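Local coordinates for protein histidine utilization repressor (Pseudomonas syringae pv. tomato, PDB 2PKH) that probably represses the histidine utilization genes in the absence of inducer by binding the hutP region of their operon, at residues S40-F45 / Q52-F57; V92-L97 / L116-T121. One frame throughout, in Å; residues are numbered along the deposited sequence.

This UTRA domain, the C-terminal part of a GntR-family repressor, is built on a six-stranded antiparallel sheet that joins strand pairs both close and distant in sequence. Following the chain from its N terminus, strand 9-20 and helix 22-29 come first; contact 1 then closes the hairpin of strands 36-46 and 49-59, joined by a tight turn. Only after that does contact 2 open, and its two segments enclose helix 100-106 before strand 113-123 returns beside strand 88-97. The two contacts therefore follow in series, neither nested nor crossed. Strand 126-136 lies between strands 49-59 and 113-123, joining both pairs into one sheet; the centres of the two contacts lie about 13 Å apart.

Contact 1. Residues S40-F45 / Q52-F57; sequences SLIVHF and QIEDRF. With EDO (1,2-ethanediol), chain N.
Leu-41 and Ile-53 make the tightest meeting of this antiparallel hairpin: Leu-41 CD2 presses on Ile-53 CG2 at 3.4 Å, closer than usual van der Waals contact. Beside them Leu-41 CD1 lies 3.6 Å from Asp-55 OD1, an oxygen whose hydrogen bond goes to His-39 NE2. Val-43 and Ile-53 sit farther apart on this face. The ladder is nearly straight in its middle, with Glu-54 N bonding Ile-42 O at 174°, and slackens at the Gln-52 N to His-44 O bond.

The face carrying Ser-40, Ile-42, His-44, Gln-52, Glu-54 and Arg-56 is mostly polar and shared with small molecules. A water joins Ser-40 OG, also hydrogen-bonded to Tyr-66 OH, to Glu-54 O. With CG anti to the backbone N (chi1 167°) and an extended chain, Glu-54 brings OE2 to 2.9 Å from His-44 CE1, near the ring plane. Its OE1 accepts a hydrogen bond from Arg-56 NE (2.7 Å), part of a salt bridge, from above the carboxylate plane. An ethanediol, probably from crystallisation, puts C2 over one face of the His-44 ring, whose opposite face is met by Ile-42 CG2; the diol's O2 donates a weak hydrogen bond to Gln-52 OE1.

Strands 9-20 and 126-136 flank the hairpin; helix 100-106 packs on Val-43 and Ile-53, Pro-76 on Ile-42, Glu-54 and Arg-56.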
ATOM      1  N   SER B  40     -10.154  -3.094 -25.677  1.00 18.45           N
ATOM      2  CA  SER B  40      -8.866  -3.235 -26.195  1.00 17.92           C
ATOM      3  C   SER B  40      -8.214  -4.526 -25.607  1.00 18.99           C
ATOM      4  O   SER B  40      -8.412  -4.851 -24.441  1.00 20.41           O
ATOM      5  CB  SER B  40      -7.974  -1.968 -25.909  1.00 19.68           C
ATOM      6  OG  SER B  40      -7.832  -1.711 -24.483  1.00 17.87           O
ATOM      7  N   LEU B  41      -7.442  -5.223 -26.424  1.00 17.61           N
ATOM      8  CA  LEU B  41      -6.592  -6.345 -25.922  1.00 18.49           C
ATOM      9  C   LEU B  41      -5.194  -6.065 -26.441  1.00 17.38           C
ATOM     10  O   LEU B  41      -4.961  -5.990 -27.664  1.00 19.55           O
ATOM     11  CB  LEU B  41      -7.107  -7.730 -26.407  1.00 19.87           C
ATOM     12  CG  LEU B  41      -6.447  -8.859 -25.559  1.00 18.53           C
ATOM     13  CD1 LEU B  41      -7.416 -10.082 -25.582  1.00 26.43           C
ATOM     14  CD2 LEU B  41      -5.153  -9.110 -26.125  1.00 19.41           C
ATOM     15  N   ILE B  42      -4.250  -5.856 -25.503  1.00 17.72           N
ATOM     16  CA  ILE B  42      -2.887  -5.500 -25.848  1.00 19.65           C
ATOM     17  C   ILE B  42      -1.907  -6.470 -25.182  1.00 18.81           C
ATOM     18  O   ILE B  42      -2.160  -6.872 -24.066  1.00 19.33           O
ATOM     19  CB  ILE B  42      -2.531  -4.078 -25.335  1.00 18.98           C
ATOM     20  CG1 ILE B  42      -3.512  -3.032 -25.951  1.00 22.19           C
ATOM     21  CG2 ILE B  42      -1.067  -3.724 -25.748  1.00 22.46           C
ATOM     22  CD1 ILE B  42      -3.229  -1.569 -25.494  1.00 21.35           C
ATOM     23  N   VAL B  43      -0.827  -6.848 -25.858  1.00 18.13           N
ATOM     24  CA  VAL B  43       0.202  -7.710 -25.214  1.00 19.32           C
ATOM     25  C   VAL B  43       1.334  -6.754 -24.988  1.00 19.02           C
ATOM     26  O   VAL B  43       1.807  -6.086 -25.918  1.00 20.57           O
ATOM     27  CB  VAL B  43       0.674  -8.841 -26.087  1.00 16.87           C
ATOM     28  CG1 VAL B  43       1.765  -9.779 -25.399  1.00 15.84           C
ATOM     29  CG2 VAL B  43      -0.572  -9.762 -26.517  1.00 22.99           C
ATOM     30  N   HIS B  44       1.761  -6.712 -23.746  1.00 20.44           N
ATOM     31  CA  HIS B  44       2.863  -5.858 -23.302  1.00 19.39           C
ATOM     32  C   HIS B  44       4.122  -6.720 -23.189  1.00 19.70           C
ATOM     33  O   HIS B  44       4.071  -7.825 -22.622  1.00 19.95           O
ATOM     34  CB  HIS B  44       2.512  -5.276 -21.924  1.00 18.63           C
ATOM     35  CG  HIS B  44       1.434  -4.222 -21.967  1.00 19.95           C
ATOM     36  ND1 HIS B  44       0.106  -4.519 -21.755  1.00 23.48           N
ATOM     37  CD2 HIS B  44       1.481  -2.896 -22.213  1.00 18.73           C
ATOM     38  CE1 HIS B  44      -0.617  -3.417 -21.833  1.00 15.78           C
ATOM     39  NE2 HIS B  44       0.191  -2.426 -22.139  1.00 25.15           N
ATOM     40  N   PHE B  45       5.230  -6.167 -23.657  1.00 17.88           N
ATOM     41  CA  PHE B  45       6.555  -6.859 -23.699  1.00 21.13           C
ATOM     42  C   PHE B  45       7.528  -6.075 -22.816  1.00 24.24           C
ATOM     43  O   PHE B  45       7.458  -4.840 -22.787  1.00 24.59           O
ATOM     44  CB  PHE B  45       7.136  -6.866 -25.121  1.00 21.66           C
ATOM     45  CG  PHE B  45       6.335  -7.688 -26.112  1.00 16.11           C
ATOM     46  CD1 PHE B  45       6.776  -8.906 -26.497  1.00 19.43           C
ATOM     47  CD2 PHE B  45       5.134  -7.232 -26.586  1.00 19.99           C
ATOM     48  CE1 PHE B  45       5.996  -9.703 -27.455  1.00 18.28           C
ATOM     49  CE2 PHE B  45       4.349  -8.008 -27.477  1.00 20.74           C
ATOM     50  CZ  PHE B  45       4.795  -9.234 -27.892  1.00 23.50           C
ATOM     51  N   GLN B  52       2.585  -9.382 -20.150  1.00 19.73           N
ATOM     52  CA  GLN B  52       1.157  -9.177 -19.709  1.00 19.94           C
ATOM     53  C   GLN B  52       0.246  -9.195 -20.873  1.00 18.05           C
ATOM     54  O   GLN B  52       0.604  -8.638 -21.877  1.00 16.87           O
ATOM     55  CB  GLN B  52       1.004  -7.778 -19.137  1.00 18.53           C
ATOM     56  CG  GLN B  52      -0.248  -7.629 -18.296  1.00 22.58           C
ATOM     57  CD  GLN B  52      -0.558  -6.185 -17.967  1.00 25.28           C
ATOM     58  OE1 GLN B  52      -0.714  -5.389 -18.836  1.00 27.88           O
ATOM     59  NE2 GLN B  52      -0.582  -5.860 -16.709  1.00 25.74           N
ATOM     60  N   ILE B  53      -0.924  -9.833 -20.745  1.00 19.62           N
ATOM     61  CA  ILE B  53      -2.017  -9.560 -21.662  1.00 20.63           C
ATOM     62  C   ILE B  53      -3.003  -8.642 -20.918  1.00 20.19           C
ATOM     63  O   ILE B  53      -3.472  -8.988 -19.858  1.00 19.35           O
ATOM     64  CB  ILE B  53      -2.762 -10.860 -22.165  1.00 22.99           C
ATOM     65  CG1 ILE B  53      -1.750 -11.867 -22.736  1.00 19.56           C
ATOM     66  CG2 ILE B  53      -3.709 -10.535 -23.347  1.00 26.55           C
ATOM     67  CD1 ILE B  53      -2.471 -13.175 -23.278  1.00 21.21           C
ATOM     68  N   GLU B  54      -3.320  -7.478 -21.467  1.00 17.65           N
ATOM     69  CA  GLU B  54      -4.235  -6.578 -20.711  1.00 21.58           C
ATOM     70  C   GLU B  54      -5.525  -6.578 -21.550  1.00 21.39           C
ATOM     71  O   GLU B  54      -5.484  -6.082 -22.673  1.00 20.78           O
ATOM     72  CB  GLU B  54      -3.674  -5.151 -20.756  1.00 20.13           C
ATOM     73  CG  GLU B  54      -4.632  -4.027 -20.309  1.00 22.66           C
ATOM     74  CD  GLU B  54      -4.134  -2.587 -20.695  1.00 26.84           C
ATOM     75  OE1 GLU B  54      -4.461  -1.578 -19.998  1.00 31.80           O
ATOM     76  OE2 GLU B  54      -3.403  -2.481 -21.685  1.00 32.14           O
ATOM     77  N   ASP B  55      -6.615  -7.153 -21.030  1.00 22.48           N
ATOM     78  CA  ASP B  55      -7.908  -7.221 -21.731  1.00 21.88           C
ATOM     79  C   ASP B  55      -8.785  -6.239 -21.004  1.00 20.73           C
ATOM     80  O   ASP B  55      -9.086  -6.476 -19.834  1.00 20.51           O
ATOM     81  CB  ASP B  55      -8.514  -8.608 -21.527  1.00 23.12           C
ATOM     82  CG  ASP B  55      -9.544  -8.942 -22.623  1.00 26.10           C
ATOM     83  OD1 ASP B  55      -9.661  -8.108 -23.580  1.00 26.36           O
ATOM     84  OD2 ASP B  55     -10.249  -9.985 -22.488  1.00 25.45           O
ATOM     85  N   ARG B  56      -9.091  -5.106 -21.644  1.00 18.33           N
ATOM     86  CA  ARG B  56      -9.630  -3.925 -20.964  1.00 18.88           C
ATOM     87  C   ARG B  56     -10.914  -3.482 -21.591  1.00 17.87           C
ATOM     88  O   ARG B  56     -10.994  -3.391 -22.817  1.00 19.18           O
ATOM     89  CB  ARG B  56      -8.609  -2.733 -21.035  1.00 17.87           C
ATOM     90  CG  ARG B  56      -9.154  -1.412 -20.399  1.00 17.95           C
ATOM     91  CD  ARG B  56      -8.059  -0.355 -20.146  1.00 22.86           C
ATOM     92  NE  ARG B  56      -6.965  -0.786 -19.247  1.00 22.54           N
ATOM     93  CZ  ARG B  56      -6.995  -0.757 -17.916  1.00 27.23           C
ATOM     94  NH1 ARG B  56      -8.095  -0.377 -17.260  1.00 21.26           N
ATOM     95  NH2 ARG B  56      -5.927  -1.188 -17.239  1.00 26.56           N
ATOM     96  N   PHE B  57     -11.883  -3.159 -20.773  1.00 18.46           N
ATOM     97  CA  PHE B  57     -13.155  -2.629 -21.273  1.00 19.24           C
ATOM     98  C   PHE B  57     -13.441  -1.260 -20.659  1.00 20.36           C
ATOM     99  O   PHE B  57     -13.109  -1.041 -19.473  1.00 19.84           O
ATOM    100  CB  PHE B  57     -14.271  -3.623 -20.902  1.00 18.66           C
ATOM    101  CG  PHE B  57     -14.007  -5.028 -21.409  1.00 19.83           C
ATOM    102  CD1 PHE B  57     -14.630  -5.513 -22.565  1.00 19.15           C
ATOM    103  CD2 PHE B  57     -13.066  -5.859 -20.730  1.00 21.80           C
ATOM    104  CE1 PHE B  57     -14.324  -6.804 -23.031  1.00 19.29           C
ATOM    105  CE2 PHE B  57     -12.769  -7.126 -21.197  1.00 19.90           C
ATOM    106  CZ  PHE B  57     -13.371  -7.573 -22.391  1.00 20.33           C
TER
HETATM  107  C1  EDO N1010       0.176  -0.922 -17.702  1.00 45.54           C
HETATM  108  O1  EDO N1010       1.401  -0.638 -18.362  1.00 46.25           O
HETATM  109  C2  EDO N1010      -0.359  -2.230 -18.302  1.00 46.04           C
HETATM  110  O2  EDO N1010      -1.667  -2.500 -17.753  1.00 44.65           O
HETATM  111  O   HOH W   1      -5.777  -3.097 -23.423  1.00 18.19           O

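Contact 2. Residues V92-L97 / L116-T121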
ATOM      1  N   VAL B  92      -8.686  -8.203  -7.759  1.00 23.18           N
ATOM      2  CA  VAL B  92      -8.898  -9.543  -7.352  1.00 22.63           C
ATOM      3  C   VAL B  92      -7.698 -10.258  -7.954  1.00 23.22           C
ATOM      4  O   VAL B  92      -7.419 -10.108  -9.177  1.00 21.42           O
ATOM      5  CB  VAL B  92     -10.225 -10.093  -7.920  1.00 23.05           C
ATOM      6  CG1 VAL B  92     -10.373 -11.485  -7.600  1.00 23.32           C
ATOM      7  CG2 VAL B  92     -11.466  -9.331  -7.277  1.00 23.36           C
ATOM      8  N   VAL B  93      -6.950 -10.962  -7.118  1.00 20.31           N
ATOM      9  CA  VAL B  93      -5.704 -11.585  -7.592  1.00 20.17           C
ATOM     10  C   VAL B  93      -5.784 -13.076  -7.303  1.00 19.67           C
ATOM     11  O   VAL B  93      -6.083 -13.447  -6.154  1.00 18.82           O
ATOM     12  CB  VAL B  93      -4.531 -10.989  -6.850  1.00 18.09           C
ATOM     13  CG1 VAL B  93      -3.179 -11.600  -7.350  1.00 19.09           C
ATOM     14  CG2 VAL B  93      -4.547  -9.475  -6.967  1.00 21.09           C
ATOM     15  N   GLU B  94      -5.471 -13.879  -8.342  1.00 20.98           N
ATOM     16  CA  GLU B  94      -5.614 -15.311  -8.394  1.00 23.19           C
ATOM     17  C   GLU B  94      -4.396 -15.896  -9.106  1.00 21.32           C
ATOM     18  O   GLU B  94      -3.774 -15.233  -9.920  1.00 21.77           O
ATOM     19  CB  GLU B  94      -6.867 -15.630  -9.251  1.00 23.17           C
ATOM     20  CG  GLU B  94      -8.138 -15.588  -8.441  1.00 29.40           C
ATOM     21  CD  GLU B  94      -9.388 -15.757  -9.293  1.00 29.71           C
ATOM     22  OE1 GLU B  94      -9.699 -14.844 -10.069  1.00 33.01           O
ATOM     23  OE2 GLU B  94     -10.079 -16.785  -9.108  1.00 37.53           O
ATOM     24  N   ALA B  95      -4.109 -17.149  -8.813  1.00 21.44           N
ATOM     25  CA  ALA B  95      -3.140 -17.920  -9.588  1.00 19.14           C
ATOM     26  C   ALA B  95      -3.935 -18.933 -10.421  1.00 19.29           C
ATOM     27  O   ALA B  95      -4.754 -19.756  -9.923  1.00 20.44           O
ATOM     28  CB  ALA B  95      -2.124 -18.630  -8.632  1.00 18.52           C
ATOM     29  N   ILE B  96      -3.660 -18.895 -11.701  1.00 20.75           N
ATOM     30  CA  ILE B  96      -4.345 -19.770 -12.639  1.00 20.99           C
ATOM     31  C   ILE B  96      -3.387 -20.297 -13.689  1.00 19.64           C
ATOM     32  O   ILE B  96      -2.247 -19.809 -13.831  1.00 19.61           O
ATOM     33  CB  ILE B  96      -5.475 -18.954 -13.371  1.00 21.17           C
ATOM     34  CG1 ILE B  96      -4.832 -17.911 -14.288  1.00 22.09           C
ATOM     35  CG2 ILE B  96      -6.558 -18.389 -12.303  1.00 20.98           C
ATOM     36  CD1 ILE B  96      -5.760 -17.350 -15.410  1.00 22.35           C
ATOM     37  N   LEU B  97      -3.881 -21.258 -14.465  1.00 18.33           N
ATOM     38  CA  LEU B  97      -3.248 -21.629 -15.774  1.00 20.46           C
ATOM     39  C   LEU B  97      -3.908 -20.851 -16.946  1.00 21.31           C
ATOM     40  O   LEU B  97      -5.121 -20.661 -16.956  1.00 20.81           O
ATOM     41  CB  LEU B  97      -3.359 -23.143 -16.005  1.00 19.85           C
ATOM     42  CG  LEU B  97      -2.569 -24.070 -15.099  1.00 23.87           C
ATOM     43  CD1 LEU B  97      -2.683 -25.568 -15.480  1.00 23.37           C
ATOM     44  CD2 LEU B  97      -1.084 -23.614 -15.078  1.00 20.88           C
ATOM     45  N   LEU B 116      -3.236 -13.754 -12.253  1.00 23.40           N
ATOM     46  CA  LEU B 116      -4.397 -13.131 -12.836  1.00 22.50           C
ATOM     47  C   LEU B 116      -4.867 -12.022 -11.929  1.00 23.36           C
ATOM     48  O   LEU B 116      -5.104 -12.239 -10.726  1.00 23.03           O
ATOM     49  CB  LEU B 116      -5.516 -14.171 -13.001  1.00 22.88           C
ATOM     50  CG  LEU B 116      -6.852 -13.574 -13.551  1.00 24.49           C
ATOM     51  CD1 LEU B 116      -6.666 -13.101 -15.000  1.00 30.02           C
ATOM     52  CD2 LEU B 116      -7.902 -14.627 -13.502  1.00 25.83           C
ATOM     53  N   ILE B 117      -4.988 -10.831 -12.490  1.00 22.21           N
ATOM     54  CA  ILE B 117      -5.471  -9.673 -11.731  1.00 23.66           C
ATOM     55  C   ILE B 117      -6.669  -9.131 -12.482  1.00 24.58           C
ATOM     56  O   ILE B 117      -6.570  -8.853 -13.710  1.00 22.64           O
ATOM     57  CB  ILE B 117      -4.342  -8.622 -11.660  1.00 23.11           C
ATOM     58  CG1 ILE B 117      -3.070  -9.242 -11.033  1.00 24.41           C
ATOM     59  CG2 ILE B 117      -4.766  -7.371 -10.838  1.00 24.32           C
ATOM     60  CD1 ILE B 117      -2.002  -8.240 -10.929  1.00 25.44           C
ATOM     61  N   ARG B 118      -7.779  -8.963 -11.773  1.00 22.63           N
ATOM     62  CA  ARG B 118      -8.980  -8.416 -12.362  1.00 23.71           C
ATOM     63  C   ARG B 118      -9.196  -7.143 -11.613  1.00 24.03           C
ATOM     64  O   ARG B 118      -9.255  -7.134 -10.386  1.00 23.72           O
ATOM     65  CB  ARG B 118     -10.170  -9.370 -12.177  1.00 24.17           C
ATOM     66  CG  ARG B 118     -10.110 -10.486 -13.178  1.00 26.52           C
ATOM     67  CD  ARG B 118     -11.297 -11.375 -13.159  1.00 31.82           C
ATOM     68  NE  ARG B 118     -11.213 -12.308 -12.061  1.00 33.88           N
ATOM     69  CZ  ARG B 118     -12.264 -12.978 -11.590  1.00 40.02           C
ATOM     70  NH1 ARG B 118     -13.465 -12.820 -12.170  1.00 41.10           N
ATOM     71  NH2 ARG B 118     -12.114 -13.835 -10.578  1.00 39.35           N
ATOM     72  N   ARG B 119      -9.311  -6.047 -12.358  1.00 23.80           N
ATOM     73  CA  ARG B 119      -9.372  -4.713 -11.777  1.00 23.72           C
ATOM     74  C   ARG B 119     -10.584  -3.942 -12.337  1.00 23.40           C
ATOM     75  O   ARG B 119     -10.920  -4.089 -13.536  1.00 21.69           O
ATOM     76  CB  ARG B 119      -8.153  -3.978 -12.250  1.00 23.87           C
ATOM     77  CG  ARG B 119      -6.880  -4.372 -11.569  1.00 27.71           C
ATOM     78  CD  ARG B 119      -5.994  -3.157 -11.685  1.00 38.38           C
ATOM     79  NE  ARG B 119      -4.633  -3.539 -11.957  1.00 46.40           N
ATOM     80  CZ  ARG B 119      -3.718  -3.839 -11.030  1.00 53.96           C
ATOM     81  NH1 ARG B 119      -2.475  -4.151 -11.427  1.00 56.25           N
ATOM     82  NH2 ARG B 119      -4.028  -3.839  -9.722  1.00 53.77           N
ATOM     83  N   ARG B 120     -11.150  -3.069 -11.522  1.00 20.71           N
ATOM     84  CA  ARG B 120     -12.122  -2.054 -11.972  1.00 21.79           C
ATOM     85  C   ARG B 120     -11.647  -0.739 -11.429  1.00 21.31           C
ATOM     86  O   ARG B 120     -11.095  -0.703 -10.316  1.00 23.58           O
ATOM     87  CB  ARG B 120     -13.466  -2.347 -11.327  1.00 22.56           C
ATOM     88  CG  ARG B 120     -14.430  -2.958 -12.231  1.00 30.45           C
ATOM     89  CD  ARG B 120     -15.427  -3.947 -11.557  1.00 30.28           C
ATOM     90  NE  ARG B 120     -15.733  -3.890 -10.100  1.00 30.66           N
ATOM     91  CZ  ARG B 120     -16.922  -3.544  -9.598  1.00 32.60           C
ATOM     92  NH1 ARG B 120     -17.922  -3.145 -10.402  1.00 26.16           N
ATOM     93  NH2 ARG B 120     -17.125  -3.571  -8.287  1.00 33.43           N
ATOM     94  N   THR B 121     -11.900   0.351 -12.141  1.00 18.94           N
ATOM     95  CA  THR B 121     -11.440   1.671 -11.680  1.00 19.54           C
ATOM     96  C   THR B 121     -12.643   2.605 -11.830  1.00 19.86           C
ATOM     97  O   THR B 121     -13.313   2.611 -12.915  1.00 17.71           O
ATOM     98  CB  THR B 121     -10.274   2.168 -12.541  1.00 19.58           C
ATOM     99  OG1 THR B 121      -9.196   1.203 -12.395  1.00 25.05           O
ATOM    100  CG2 THR B 121      -9.793   3.619 -12.203  1.00 17.88           C
TER
HETATM  101  O   HOH W   2      -8.709 -12.412 -10.744  1.00 23.30           O
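Val-92 and Arg-118 begin the pairing, an antiparallel hydrogen-bonded pair in which Arg-118 N reaches Val-92 O at 2.9 Å; the return bond, from Val-92 N to Arg-118 O, is more bent (135° at the hydrogen). The same Val-92 carbonyl also receives a water and the CA-H of Ile-117. Val-93 follows on the other face, its CG2 packing loosely on Ile-117 CG1 at 4.3 Å.

Glu-94 carries the polar part. Bent at chi3 (-79°), the Arg-118 chain turns its guanidinium toward Glu-94, with the carboxylate and guanidinium planes nearly coplanar. Arg-118 NH2 donates to Glu-94 OE1 at 2.7 Å in a salt bridge, meeting the oxygen on its syn side but somewhat out of the carboxylate plane. The water bound to Val-92 O donates to Glu-94 OE1 as well and accepts from Arg-118 NE, so that it braces the ion pair against the backbone. The Glu-94 and Leu-116 backbones form the next hydrogen-bonded pair.

Beyond Ala-95, Ile-96 brings CD1 to 4.0 Å from Leu-116 CD2, an apolar contact past the ion pair. Strand 126-136 lies along the far side of strand 113-123, touched by Leu-116 and Ile-117. Strand 88-97 is outermost within its chain, yet Val-92 and Val-93 pair in an antiparallel ladder with a strand of the second subunit, so the sheet continues across the interface.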